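Local coordinates for protein Nab2p (Saccharomyces cerevisiae YJM1574, PDB 5L2L) that binds the poly(A) tail of mRNAs through tandem zinc fingers, protecting them from the exosome and contributing to tail length control and nuclear export, at residues F[25-31]-F[43-47]; F[3-7]-F[37-41]. One frame throughout, in Å; residues are numbered along the deposited sequence.

Contact 1. Residues F[25-31]-F[43-47]; sequences ARSHIMC and LFGHP. With ZN (zinc ion), chain T; nucleotides of chain H.
Cys31 and His46 are the first and last zinc ligands of a C3H1-type finger, the sixth of Nab2p, and the backbone around them shows how a finger without regular helix or strand is held together. A single bridge joins Met30 to Gly45: Gly45 N donates almost straight to Ile29 O (177°), and Cys31 N donates to Gly45 O at 2.7 Å. At the other end Leu43 O takes two N-H groups, Arg26 N on a lone pair in the carbonyl plane and Ser27 N, longer and tilted from it. The dense part is the Phe44 ring. One face lies against the base of A11 of chain H, Phe44 CE2 being 3.4 Å from A11 C5; the other has Leu43 CD1 over its centre, and Ile29 O sits at the edge. CG of Leu43 lies between backbone N and carbonyl (chi1 62°), which brings CD1 under the ring and CD2 within 3.4 Å of Arg26 NH2. Ser27 closes an ST turn, its OG accepting from Ile29 N. The solvent side is looser: Met30 turns away, touching Gly45 O through CB at 4.1 Å, and a water donates to both Cys31 O and Gly45 O. On the zinc side, His46 ND1 is hydrogen-bonded to Gln8 OE1, and A11 N6 donates to Cys31 SG at 3.4 Å, the same sulfur that binds the metal.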
# COMPACT_ATOMS: atom_id res chain seq x y z
N ALA F 25 -0.99 10.41 -12.59
CA ALA F 25 -1.41 9.86 -13.87
C ALA F 25 -2.26 8.60 -13.67
O ALA F 25 -1.91 7.72 -12.86
CB ALA F 25 -0.17 9.54 -14.73
N ARG F 26 -3.37 8.51 -14.41
CA ARG F 26 -4.21 7.31 -14.46
C ARG F 26 -4.23 6.69 -15.85
O ARG F 26 -4.98 5.72 -16.08
CB ARG F 26 -5.65 7.63 -14.03
CG ARG F 26 -5.73 8.23 -12.67
CD ARG F 26 -7.10 8.04 -12.03
NE ARG F 26 -8.22 8.51 -12.85
CZ ARG F 26 -8.55 9.78 -13.01
NH1 ARG F 26 -7.84 10.73 -12.43
NH2 ARG F 26 -9.59 10.11 -13.75
N SER F 27 -3.44 7.21 -16.78
CA SER F 27 -3.28 6.64 -18.12
C SER F 27 -1.80 6.41 -18.42
O SER F 27 -0.94 7.20 -18.01
CB SER F 27 -3.87 7.58 -19.18
OG SER F 27 -3.71 7.05 -20.48
N HIS F 28 -1.51 5.34 -19.16
CA HIS F 28 -0.16 5.12 -19.66
C HIS F 28 0.17 6.03 -20.84
O HIS F 28 1.35 6.10 -21.23
CB HIS F 28 0.03 3.66 -20.11
CG HIS F 28 -0.20 2.65 -19.02
ND1 HIS F 28 0.77 2.29 -18.11
CD2 HIS F 28 -1.30 1.92 -18.69
CE1 HIS F 28 0.29 1.38 -17.28
NE2 HIS F 28 -0.97 1.14 -17.61
N ILE F 29 -0.83 6.72 -21.40
CA ILE F 29 -0.62 7.64 -22.52
C ILE F 29 0.06 8.91 -22.01
O ILE F 29 -0.35 9.50 -21.00
CB ILE F 29 -1.96 7.95 -23.20
CG1 ILE F 29 -2.55 6.69 -23.83
CG2 ILE F 29 -1.81 9.05 -24.26
CD1 ILE F 29 -3.99 6.84 -24.33
N MET F 30 1.11 9.34 -22.71
CA MET F 30 1.81 10.56 -22.31
C MET F 30 1.06 11.80 -22.83
O MET F 30 0.60 11.85 -23.98
CB MET F 30 3.26 10.53 -22.81
CG MET F 30 4.15 9.46 -22.06
SD MET F 30 5.88 9.44 -22.62
CE MET F 30 6.52 7.99 -21.75
N CYS F 31 0.91 12.79 -21.94
CA CYS F 31 0.14 13.99 -22.28
C CYS F 31 0.72 14.68 -23.51
O CYS F 31 1.94 14.88 -23.62
CB CYS F 31 0.13 14.97 -21.10
SG CYS F 31 -0.87 16.47 -21.41
N LEU F 43 -4.99 13.73 -16.16
CA LEU F 43 -4.75 12.33 -15.81
C LEU F 43 -3.70 11.64 -16.68
O LEU F 43 -3.40 10.47 -16.44
CB LEU F 43 -6.07 11.54 -15.86
CG LEU F 43 -6.87 11.39 -17.15
CD1 LEU F 43 -6.23 10.36 -18.13
CD2 LEU F 43 -8.30 10.97 -16.79
N PHE F 44 -3.16 12.33 -17.68
CA PHE F 44 -2.17 11.75 -18.58
C PHE F 44 -0.76 11.93 -18.01
O PHE F 44 -0.53 12.71 -17.09
CB PHE F 44 -2.32 12.37 -19.97
CG PHE F 44 -3.65 12.03 -20.63
CD1 PHE F 44 -3.80 10.84 -21.34
CD2 PHE F 44 -4.76 12.86 -20.48
CE1 PHE F 44 -5.03 10.51 -21.91
CE2 PHE F 44 -5.97 12.52 -21.05
CZ PHE F 44 -6.11 11.35 -21.76
N GLY F 45 0.19 11.19 -18.57
CA GLY F 45 1.56 11.19 -18.03
C GLY F 45 2.37 12.41 -18.45
O GLY F 45 2.33 12.86 -19.60
N HIS F 46 3.13 12.96 -17.49
CA HIS F 46 4.05 14.06 -17.71
C HIS F 46 5.42 13.70 -17.14
O HIS F 46 5.52 12.88 -16.22
CB HIS F 46 3.57 15.37 -17.05
CG HIS F 46 2.11 15.68 -17.27
ND1 HIS F 46 1.13 15.29 -16.39
CD2 HIS F 46 1.48 16.35 -18.27
CE1 HIS F 46 -0.05 15.69 -16.83
NE2 HIS F 46 0.13 16.34 -17.97
N PRO F 47 6.49 14.33 -17.64
CA PRO F 47 7.84 14.00 -17.14
C PRO F 47 8.00 14.25 -15.64
O PRO F 47 7.58 15.28 -15.10
CB PRO F 47 8.75 14.94 -17.95
CG PRO F 47 7.99 15.25 -19.19
CD PRO F 47 6.54 15.29 -18.75
ZN ZN T . -1.46 17.02 -19.17
P A H 11 -10.73 14.06 -26.11
OP1 A H 11 -9.78 15.01 -26.76
OP2 A H 11 -12.16 14.02 -26.48
O5' A H 11 -10.14 12.60 -26.33
C5' A H 11 -9.79 12.13 -27.63
C4' A H 11 -8.66 11.15 -27.57
O4' A H 11 -7.45 11.84 -27.14
C3' A H 11 -8.86 10.01 -26.58
O3' A H 11 -8.17 8.85 -27.04
C2' A H 11 -8.20 10.55 -25.31
O2' A H 11 -7.81 9.56 -24.38
C1' A H 11 -7.00 11.30 -25.90
N9 A H 11 -6.51 12.42 -25.09
C8 A H 11 -7.23 13.41 -24.47
N7 A H 11 -6.50 14.31 -23.86
C5 A H 11 -5.19 13.88 -24.10
C6 A H 11 -3.95 14.41 -23.72
N6 A H 11 -3.78 15.50 -22.97
N1 A H 11 -2.84 13.75 -24.13
C2 A H 11 -2.99 12.65 -24.87
N3 A H 11 -4.10 12.05 -25.29
C4 A H 11 -5.19 12.74 -24.87
P A H 10 -14.97 12.45 -21.37
OP1 A H 10 -16.04 12.74 -20.38
OP2 A H 10 -15.34 11.86 -22.68
O5' A H 10 -14.14 13.79 -21.59
C5' A H 10 -13.97 14.36 -22.89
C4' A H 10 -12.55 14.80 -23.12
O4' A H 10 -11.98 15.26 -21.86
C3' A H 10 -11.61 13.71 -23.64
O3' A H 10 -10.64 14.28 -24.52
C2' A H 10 -10.92 13.23 -22.36
O2' A H 10 -9.68 12.60 -22.57
C1' A H 10 -10.77 14.55 -21.61
N9 A H 10 -10.58 14.42 -20.15
C8 A H 10 -11.49 14.00 -19.22
N7 A H 10 -11.03 14.00 -17.99
C5 A H 10 -9.72 14.44 -18.11
C6 A H 10 -8.70 14.67 -17.16
N6 A H 10 -8.83 14.46 -15.84
N1 A H 10 -7.51 15.11 -17.61
C2 A H 10 -7.37 15.33 -18.93
N3 A H 10 -8.26 15.17 -19.91
C4 A H 10 -9.43 14.71 -19.44
P A H 9 -15.98 8.89 -15.93
OP1 A H 9 -16.91 9.98 -15.58
OP2 A H 9 -16.49 7.60 -16.47
O5' A H 9 -14.92 9.46 -16.98
C5' A H 9 -14.64 10.85 -17.06
C4' A H 9 -13.81 11.20 -18.28
O4' A H 9 -12.44 10.73 -18.10
C3' A H 9 -14.28 10.59 -19.60
O3' A H 9 -13.90 11.47 -20.66
C2' A H 9 -13.44 9.32 -19.69
O2' A H 9 -13.30 8.82 -21.00
C1' A H 9 -12.11 9.81 -19.12
N9 A H 9 -11.23 8.81 -18.51
C8 A H 9 -11.39 8.29 -17.25
N7 A H 9 -10.44 7.47 -16.87
C5 A H 9 -9.57 7.48 -17.95
C6 A H 9 -8.36 6.81 -18.15
N6 A H 9 -7.82 6.00 -17.23
N1 A H 9 -7.72 7.02 -19.33
C2 A H 9 -8.27 7.87 -20.21
N3 A H 9 -9.42 8.55 -20.14
C4 A H 9 -10.03 8.31 -18.96
O HOH W 1 4.03 13.88 -21.51

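Contact 2. Residues F[3-7]-F[37-41]; sequences EKSLE and CTRID. With ZN (zinc ion), chain T; nucleotides of chain H.
Leu6 and Ile40 mark the closest backbone approach of two irregular segments: their CA atoms are 6.0 Å apart, and the two backbones form no hydrogen bond with each other. Leu6 sends its CD2 onto the bend at 37-41, where it lies 3.8 Å from Thr38 C and equally near Ile40 CD1, while CD1 rests by Thr38 CA. The two side chains cross obliquely. In Ile40, CG1 stands anti to the backbone N (chi1 -169°) and lies against Lys4 CB, and the turn at chi2 (63°) brings Ile40 CD1 to 3.6 Å from Ser5 O. An alanine in place of Leu6 is likely to open a gap beside Thr38 and leave Ile40 CD1 without its main apolar neighbour in 3-7. Within 3-7, Ser5 OG accepts from Glu7 N, an ST turn. Arg23 of the same chain ties the segments together, donating to both Leu6 O and Arg39 O.

The Arg39 side chain leaves the backbone away from 3-7 and runs extended to the RNA. NE and NH2 of Arg39 grip Asp41 side-on, Arg39 NE meeting Asp41 OD1 at 2.8 Å from above the carboxylate plane and NH2 reaching OD2 on the syn side but tilted from that plane. This salt bridge holds the guanidinium over the base of A10 of chain H, A10 N1 lying 3.6 Å above the centre of the Arg39 guanidinium plane; A10 N6 donates to Asp41 O (164°). Cys37 SG binds zinc, placing 37-41 in a C3H1-type finger whose loop contacts an adenine; 3-7 packs against that loop.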
# COMPACT_ATOMS: atom_id res chain seq x y z
N GLU F 3 -2.44 24.88 -2.77
CA GLU F 3 -1.27 24.08 -2.40
C GLU F 3 -0.90 23.06 -3.47
O GLU F 3 0.21 22.49 -3.41
CB GLU F 3 -1.52 23.34 -1.08
CG GLU F 3 -1.19 24.11 0.17
CD GLU F 3 -1.74 23.44 1.42
OE1 GLU F 3 -2.99 23.38 1.56
OE2 GLU F 3 -0.93 22.98 2.24
N LYS F 4 -1.79 22.77 -4.42
CA LYS F 4 -1.54 21.71 -5.39
C LYS F 4 -0.43 22.13 -6.35
O LYS F 4 -0.34 23.30 -6.75
CB LYS F 4 -2.82 21.40 -6.17
CG LYS F 4 -4.00 20.93 -5.33
CD LYS F 4 -3.80 19.54 -4.80
CE LYS F 4 -5.07 18.99 -4.16
NZ LYS F 4 -4.86 17.67 -3.48
N SER F 5 0.42 21.17 -6.72
CA SER F 5 1.54 21.39 -7.63
C SER F 5 1.33 20.66 -8.96
O SER F 5 0.75 19.57 -9.02
CB SER F 5 2.86 20.91 -7.01
OG SER F 5 3.92 20.97 -7.95
N LEU F 6 1.83 21.28 -10.04
CA LEU F 6 1.85 20.62 -11.35
C LEU F 6 2.92 19.53 -11.45
O LEU F 6 2.85 18.70 -12.37
CB LEU F 6 2.07 21.66 -12.45
CG LEU F 6 0.91 22.61 -12.76
CD1 LEU F 6 1.35 23.72 -13.68
CD2 LEU F 6 -0.27 21.88 -13.37
N GLU F 7 3.89 19.49 -10.55
CA GLU F 7 4.91 18.45 -10.61
C GLU F 7 4.27 17.07 -10.49
O GLU F 7 3.30 16.87 -9.75
CB GLU F 7 5.93 18.65 -9.50
CG GLU F 7 6.84 19.82 -9.74
CD GLU F 7 8.21 19.62 -9.12
OE1 GLU F 7 8.28 19.55 -7.87
OE2 GLU F 7 9.20 19.50 -9.88
N CYS F 37 2.08 21.19 -19.85
CA CYS F 37 0.67 21.07 -19.46
C CYS F 37 0.41 21.79 -18.14
O CYS F 37 1.11 21.52 -17.15
CB CYS F 37 0.28 19.60 -19.34
SG CYS F 37 -1.48 19.36 -18.92
N THR F 38 -0.59 22.67 -18.11
CA THR F 38 -0.94 23.40 -16.89
C THR F 38 -2.31 23.03 -16.30
O THR F 38 -2.80 23.75 -15.42
CB THR F 38 -0.91 24.91 -17.14
OG1 THR F 38 -1.77 25.23 -18.23
CG2 THR F 38 0.49 25.38 -17.45
N ARG F 39 -2.93 21.94 -16.75
CA ARG F 39 -4.21 21.50 -16.20
C ARG F 39 -3.98 20.71 -14.91
O ARG F 39 -3.37 19.64 -14.93
CB ARG F 39 -4.98 20.65 -17.21
CG ARG F 39 -6.27 20.07 -16.64
CD ARG F 39 -7.14 19.32 -17.65
NE ARG F 39 -8.28 18.74 -16.95
CZ ARG F 39 -9.38 18.24 -17.51
NH1 ARG F 39 -9.55 18.23 -18.84
NH2 ARG F 39 -10.33 17.75 -16.72
N ILE F 40 -4.49 21.22 -13.78
CA ILE F 40 -4.01 20.69 -12.50
C ILE F 40 -4.51 19.26 -12.23
O ILE F 40 -3.83 18.48 -11.54
CB ILE F 40 -4.39 21.68 -11.36
CG1 ILE F 40 -3.67 21.32 -10.05
CG2 ILE F 40 -5.89 21.72 -11.16
CD1 ILE F 40 -2.12 21.42 -10.11
N ASP F 41 -5.67 18.88 -12.78
CA ASP F 41 -6.20 17.52 -12.60
C ASP F 41 -5.97 16.62 -13.83
O ASP F 41 -6.63 15.58 -13.94
CB ASP F 41 -7.69 17.59 -12.27
CG ASP F 41 -8.52 18.10 -13.44
OD1 ASP F 41 -8.02 18.96 -14.19
OD2 ASP F 41 -9.66 17.63 -13.62
ZN ZN T . -1.46 17.02 -19.17
P A H 10 -14.97 12.45 -21.37
OP1 A H 10 -16.04 12.74 -20.38
OP2 A H 10 -15.34 11.86 -22.68
O5' A H 10 -14.14 13.79 -21.59
C5' A H 10 -13.97 14.36 -22.89
C4' A H 10 -12.55 14.80 -23.12
O4' A H 10 -11.98 15.26 -21.86
C3' A H 10 -11.61 13.71 -23.64
O3' A H 10 -10.64 14.28 -24.52
C2' A H 10 -10.92 13.23 -22.36
O2' A H 10 -9.68 12.60 -22.57
C1' A H 10 -10.77 14.55 -21.61
N9 A H 10 -10.58 14.42 -20.15
C8 A H 10 -11.49 14.00 -19.22
N7 A H 10 -11.03 14.00 -17.99
C5 A H 10 -9.72 14.44 -18.11
C6 A H 10 -8.70 14.67 -17.16
N6 A H 10 -8.83 14.46 -15.84
N1 A H 10 -7.51 15.11 -17.61
C2 A H 10 -7.37 15.33 -18.93
N3 A H 10 -8.26 15.17 -19.91
C4 A H 10 -9.43 14.71 -19.44

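One zinc ion belongs to both contacts: contact 1 supplies Cys31 and His46, contact 2 supplies Cys37, and Cys42 completes the site. The segments of the two contacts alternate along the chain, and their centres lie about 13 Å apart, but around the metal they touch directly, His46 NE2 lying 3.5 Å from Cys37 CB and Cys31 SG 3.9 Å from Cys37 SG. A10 of chain H is shared as well: its N1 accepts from Leu43 N at 3.2 Å in contact 1, while its N6 and one base face are engaged from 37-41. Segment 3-7 packs on the outer side of that loop. The example is consistent with a small metal site organising a surface for RNA.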